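Local coordinates for protein killer cell lectin-like receptor 3 (Mus musculus, PDB 3C8J) that serves natural killer cells as a disulfide-linked homodimeric receptor for class I MHC, through a C-type lectin-like extracellular domain, at residues P114-E119 against Y191-K196; F126-V131 against V174-A179. The protein carries 4 engineered substitutions. All blocks are in the same frame, centred on the assembly; numbering follows the deposited sequence.

Contact 1: P114-E119 against Y191-K196; sequences PILKIE and YCICGK
Leu-116 and Ile-193 lie side by side and point the same way, with CD2 of Leu-116 at 3.9 Å from CG2 of Ile-193. A chi1 of -176° sets CG of Leu-116 anti to its own N and beside the carbonyl carbon. Of the two methyls beyond it, CD2 meets the isoleucine, while CD1 sits against the backbone of Gly-195, 3.9 Å from its CA. The glycine offers no side chain there, and this lets the methyl settle directly on the strand.

Two backbone bonds fix this placement. Gly-195 N gives its hydrogen to Pro-114 O at 2.9 Å with an N-H...O angle of 163°. Leu-116 N bonds to Ile-193 O at 2.8 Å, less straight at 144°. Together they make a single beta bridge, Ile-115 with Cys-194, whose CA atoms are 4.2 Å apart. CD of Pro-114 is 3.6 Å from Gly-195 O.

The loop before helix 121-130 is thus docked on strand 190-197, in the interior of the C-type lectin-like domain. Ile-115 turns from the strand to Trp-101, Cys-104 and Cys-108 of helix 101-110, the helix that disulfides also tie to Cys-192 and Cys-194. Leu-116 reaches Tyr-92 of strand 90-96 and Leu-127 of helix 121-130.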
# COMPACT_ATOMS: atom_id res chain seq x y z
N PRO A 114 11.01 -7.79 -10.19
CA PRO A 114 12.39 -8.14 -9.84
C PRO A 114 12.74 -8.00 -8.35
O PRO A 114 12.02 -7.34 -7.61
CB PRO A 114 13.23 -7.19 -10.72
CG PRO A 114 12.22 -6.55 -11.72
CD PRO A 114 10.93 -6.52 -10.95
N ILE A 115 13.83 -8.63 -7.93
CA ILE A 115 14.28 -8.59 -6.54
C ILE A 115 14.38 -7.14 -6.05
O ILE A 115 14.75 -6.25 -6.80
CB ILE A 115 15.58 -9.44 -6.34
CG1 ILE A 115 16.00 -9.55 -4.88
CG2 ILE A 115 16.74 -8.96 -7.25
CD1 ILE A 115 17.27 -10.43 -4.67
N LEU A 116 14.02 -6.91 -4.79
CA LEU A 116 13.79 -5.56 -4.29
C LEU A 116 14.93 -4.57 -4.41
O LEU A 116 16.07 -4.83 -4.03
CB LEU A 116 13.31 -5.59 -2.85
CG LEU A 116 12.93 -4.24 -2.24
CD1 LEU A 116 11.71 -3.63 -2.90
CD2 LEU A 116 12.75 -4.37 -0.76
N LYS A 117 14.58 -3.40 -4.96
CA LYS A 117 15.39 -2.21 -4.83
C LYS A 117 14.71 -1.26 -3.84
O LYS A 117 13.52 -1.01 -3.93
CB LYS A 117 15.58 -1.56 -6.21
CG LYS A 117 15.87 -0.07 -6.19
CD LYS A 117 17.13 0.27 -6.98
CE LYS A 117 17.11 1.71 -7.37
NZ LYS A 117 18.46 2.17 -7.75
N ILE A 118 15.47 -0.78 -2.86
CA ILE A 118 14.94 0.14 -1.85
C ILE A 118 15.42 1.55 -2.19
O ILE A 118 16.61 1.75 -2.38
CB ILE A 118 15.36 -0.24 -0.41
CG1 ILE A 118 14.87 -1.66 -0.07
CG2 ILE A 118 14.76 0.74 0.57
CD1 ILE A 118 15.14 -2.13 1.37
N GLU A 119 14.48 2.49 -2.28
CA GLU A 119 14.79 3.85 -2.73
C GLU A 119 15.29 4.76 -1.62
O GLU A 119 16.27 5.49 -1.81
CB GLU A 119 13.59 4.51 -3.42
CG GLU A 119 13.11 3.80 -4.67
CD GLU A 119 14.12 3.80 -5.82
OE1 GLU A 119 15.24 4.38 -5.68
OE2 GLU A 119 13.79 3.20 -6.88
N TYR A 191 14.52 -15.81 3.20
CA TYR A 191 13.34 -15.34 2.49
C TYR A 191 13.78 -14.33 1.42
O TYR A 191 14.97 -14.10 1.20
CB TYR A 191 12.40 -14.67 3.46
CG TYR A 191 11.87 -15.56 4.54
CD1 TYR A 191 11.62 -15.05 5.81
CD2 TYR A 191 11.58 -16.91 4.30
CE1 TYR A 191 11.09 -15.85 6.82
CE2 TYR A 191 11.06 -17.72 5.30
CZ TYR A 191 10.82 -17.18 6.56
OH TYR A 191 10.30 -17.97 7.57
N CYS A 192 12.80 -13.73 0.76
CA CYS A 192 13.06 -12.98 -0.44
C CYS A 192 11.95 -11.96 -0.68
O CYS A 192 10.77 -12.29 -0.53
CB CYS A 192 13.13 -13.99 -1.57
SG CYS A 192 13.22 -13.33 -3.18
N ILE A 193 12.34 -10.73 -1.03
CA ILE A 193 11.39 -9.66 -1.35
C ILE A 193 11.52 -9.17 -2.78
O ILE A 193 12.60 -8.74 -3.20
CB ILE A 193 11.53 -8.42 -0.44
CG1 ILE A 193 11.63 -8.82 1.04
CG2 ILE A 193 10.34 -7.48 -0.66
CD1 ILE A 193 11.69 -7.66 2.01
N CYS A 194 10.42 -9.22 -3.53
CA CYS A 194 10.39 -8.68 -4.88
C CYS A 194 9.66 -7.35 -4.83
O CYS A 194 8.73 -7.20 -4.07
CB CYS A 194 9.66 -9.62 -5.83
SG CYS A 194 10.12 -11.37 -5.76
N GLY A 195 10.07 -6.39 -5.65
CA GLY A 195 9.41 -5.10 -5.64
C GLY A 195 9.28 -4.47 -7.01
O GLY A 195 10.08 -4.75 -7.88
N LYS A 196 8.27 -3.63 -7.21
CA LYS A 196 8.08 -2.96 -8.49
C LYS A 196 7.18 -1.71 -8.40
O LYS A 196 6.10 -1.78 -7.83
CB LYS A 196 7.58 -3.97 -9.53
CG LYS A 196 6.61 -3.43 -10.57
CD LYS A 196 6.87 -4.04 -11.94
CE LYS A 196 7.86 -3.20 -12.71
NZ LYS A 196 7.97 -3.64 -14.13

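Contact 2: F126-V131 against V174-A179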
# COMPACT_ATOMS: atom_id res chain seq x y z
N PHE A 126 9.49 1.21 6.33
CA PHE A 126 8.20 0.60 6.14
C PHE A 126 8.33 -0.92 6.04
O PHE A 126 7.56 -1.66 6.64
CB PHE A 126 7.50 1.12 4.89
CG PHE A 126 6.45 0.17 4.40
CD1 PHE A 126 5.23 0.08 5.04
CD2 PHE A 126 6.69 -0.66 3.32
CE1 PHE A 126 4.26 -0.81 4.61
CE2 PHE A 126 5.71 -1.55 2.87
CZ PHE A 126 4.51 -1.64 3.53
N LEU A 127 9.30 -1.39 5.27
CA LEU A 127 9.49 -2.83 5.10
C LEU A 127 9.78 -3.53 6.41
O LEU A 127 9.16 -4.56 6.71
CB LEU A 127 10.58 -3.10 4.09
CG LEU A 127 10.15 -2.73 2.68
CD1 LEU A 127 11.35 -2.68 1.77
CD2 LEU A 127 9.08 -3.72 2.15
N GLN A 128 10.65 -2.94 7.23
CA GLN A 128 11.03 -3.57 8.49
C GLN A 128 9.89 -3.61 9.50
O GLN A 128 9.73 -4.60 10.24
CB GLN A 128 12.25 -2.89 9.06
CG GLN A 128 13.44 -2.95 8.15
CD GLN A 128 14.61 -2.15 8.66
OE1 GLN A 128 14.48 -0.99 9.04
NE2 GLN A 128 15.77 -2.77 8.66
N ARG A 129 9.08 -2.55 9.54
CA ARG A 129 7.87 -2.58 10.34
C ARG A 129 6.92 -3.67 9.81
O ARG A 129 6.19 -4.26 10.56
CB ARG A 129 7.17 -1.23 10.32
CG ARG A 129 7.84 -0.15 11.15
CD ARG A 129 7.01 1.16 11.12
NE ARG A 129 7.52 2.19 10.19
CZ ARG A 129 6.87 2.60 9.10
NH1 ARG A 129 5.69 2.07 8.80
NH2 ARG A 129 7.37 3.52 8.31
N HIS A 130 6.93 -3.91 8.50
CA HIS A 130 5.93 -4.76 7.87
C HIS A 130 6.24 -6.25 8.03
O HIS A 130 5.42 -7.07 8.43
CB HIS A 130 5.85 -4.45 6.39
CG HIS A 130 4.99 -5.40 5.64
ND1 HIS A 130 3.61 -5.36 5.73
CD2 HIS A 130 5.30 -6.47 4.87
CE1 HIS A 130 3.11 -6.35 5.00
NE2 HIS A 130 4.11 -7.04 4.49
N VAL A 131 7.47 -6.56 7.67
CA VAL A 131 7.96 -7.91 7.54
C VAL A 131 7.64 -8.76 8.78
O VAL A 131 7.68 -8.27 9.92
CB VAL A 131 9.45 -7.77 7.21
CG1 VAL A 131 10.37 -8.44 8.20
CG2 VAL A 131 9.71 -8.07 5.71
N VAL A 174 23.01 -8.81 0.38
CA VAL A 174 22.36 -8.03 1.43
C VAL A 174 20.94 -8.51 1.75
O VAL A 174 20.11 -8.68 0.86
CB VAL A 174 22.34 -6.50 1.11
CG1 VAL A 174 21.55 -5.72 2.17
CG2 VAL A 174 23.74 -5.92 1.04
N PHE A 175 20.65 -8.69 3.03
CA PHE A 175 19.29 -9.03 3.44
C PHE A 175 18.77 -7.98 4.39
O PHE A 175 19.55 -7.22 4.96
CB PHE A 175 19.23 -10.42 4.07
CG PHE A 175 19.98 -10.54 5.36
CD1 PHE A 175 19.29 -10.53 6.57
CD2 PHE A 175 21.35 -10.68 5.38
CE1 PHE A 175 19.98 -10.65 7.78
CE2 PHE A 175 22.02 -10.79 6.57
CZ PHE A 175 21.33 -10.77 7.77
N LEU A 176 17.45 -7.90 4.55
CA LEU A 176 16.93 -7.13 5.66
C LEU A 176 16.21 -7.96 6.72
O LEU A 176 15.74 -9.09 6.45
CB LEU A 176 16.11 -5.91 5.22
CG LEU A 176 14.65 -5.97 4.75
CD1 LEU A 176 13.74 -6.62 5.78
CD2 LEU A 176 14.15 -4.57 4.39
N SER A 177 16.17 -7.41 7.93
CA SER A 177 15.49 -7.98 9.07
C SER A 177 14.71 -6.81 9.64
O SER A 177 14.89 -5.69 9.19
CB SER A 177 16.51 -8.53 10.10
OG SER A 177 17.47 -7.56 10.46
N LYS A 178 13.84 -7.07 10.61
CA LYS A 178 13.03 -6.02 11.20
C LYS A 178 13.93 -4.99 11.91
O LYS A 178 13.54 -3.84 12.12
CB LYS A 178 12.01 -6.59 12.20
CG LYS A 178 10.92 -7.44 11.57
CD LYS A 178 9.76 -7.72 12.55
CE LYS A 178 8.89 -6.49 12.76
NZ LYS A 178 8.17 -6.11 11.52
N ALA A 179 15.14 -5.44 12.25
CA ALA A 179 16.12 -4.66 13.00
C ALA A 179 17.09 -3.87 12.12
O ALA A 179 17.47 -2.75 12.48
CB ALA A 179 16.88 -5.56 13.94
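This is a helix-end-to-loop contact in which a lysine side chain hydrogen-bonds to backbone carbonyls. It joins the C-terminal end of helix 121-130 to the chain leaving strand 173-176, apolar toward the domain interior and polar toward its surface.

The polar evidence centres on Lys-178. Its chain bends at chi3 (74°) and chi4 (66°), curling the ammonium back over the helix end. There NZ donates to Gln-128 O and, at 2.7 Å, to Val-131 O, the latter in the carbonyl plane; a weak bond goes to Arg-129 O. The aliphatic part of the lysine slides past Val-131 in the opposite direction, CG lying 3.6 Å from CG1 of the valine. Gln-128, extended beyond CG, lays its side chain along the backbone of the other segment, and NE2 makes a weak bond to Ser-177 O at 3.1 Å.

On the inner side, Leu-176 points at the helix. Its CD2 packs on Leu-127 CB at 3.9 Å, and its CD1 approaches Val-131 CG2 at 4.3 Å.

The ammonium thus meets two carbonyls of the last helical turn, Arg-129's only weakly, and that of Val-131 just beyond it; its charge probably offsets part of the helix dipole. The lysine side chain links residues 177-179, part of a region implicated in MHC class I binding, to the helix end, while the backbone there receives the weak Gln-128 bond.

Contact 1 is buried, its centre about 4 Å from the centre of the chain, whereas contact 2 is only partly buried and runs out to the surface. Their chemistry follows: the first is joined by backbone bonds between a loop and a strand, the second by side-chain donors reaching backbone carbonyls. Their centres are 12 Å apart, yet both reach the same sheet and their apolar sides merge. CD2 of Leu-116 is 3.4 Å from CD1 of Leu-127, and CD1 of Ile-118 lies 4.0 Å from CD2 of Leu-176. Helix 121-130 follows the 114-119 loop, which makes a single beta bridge to strand 190-197, while the lysine of contact 2 meets the helix's C-terminal end.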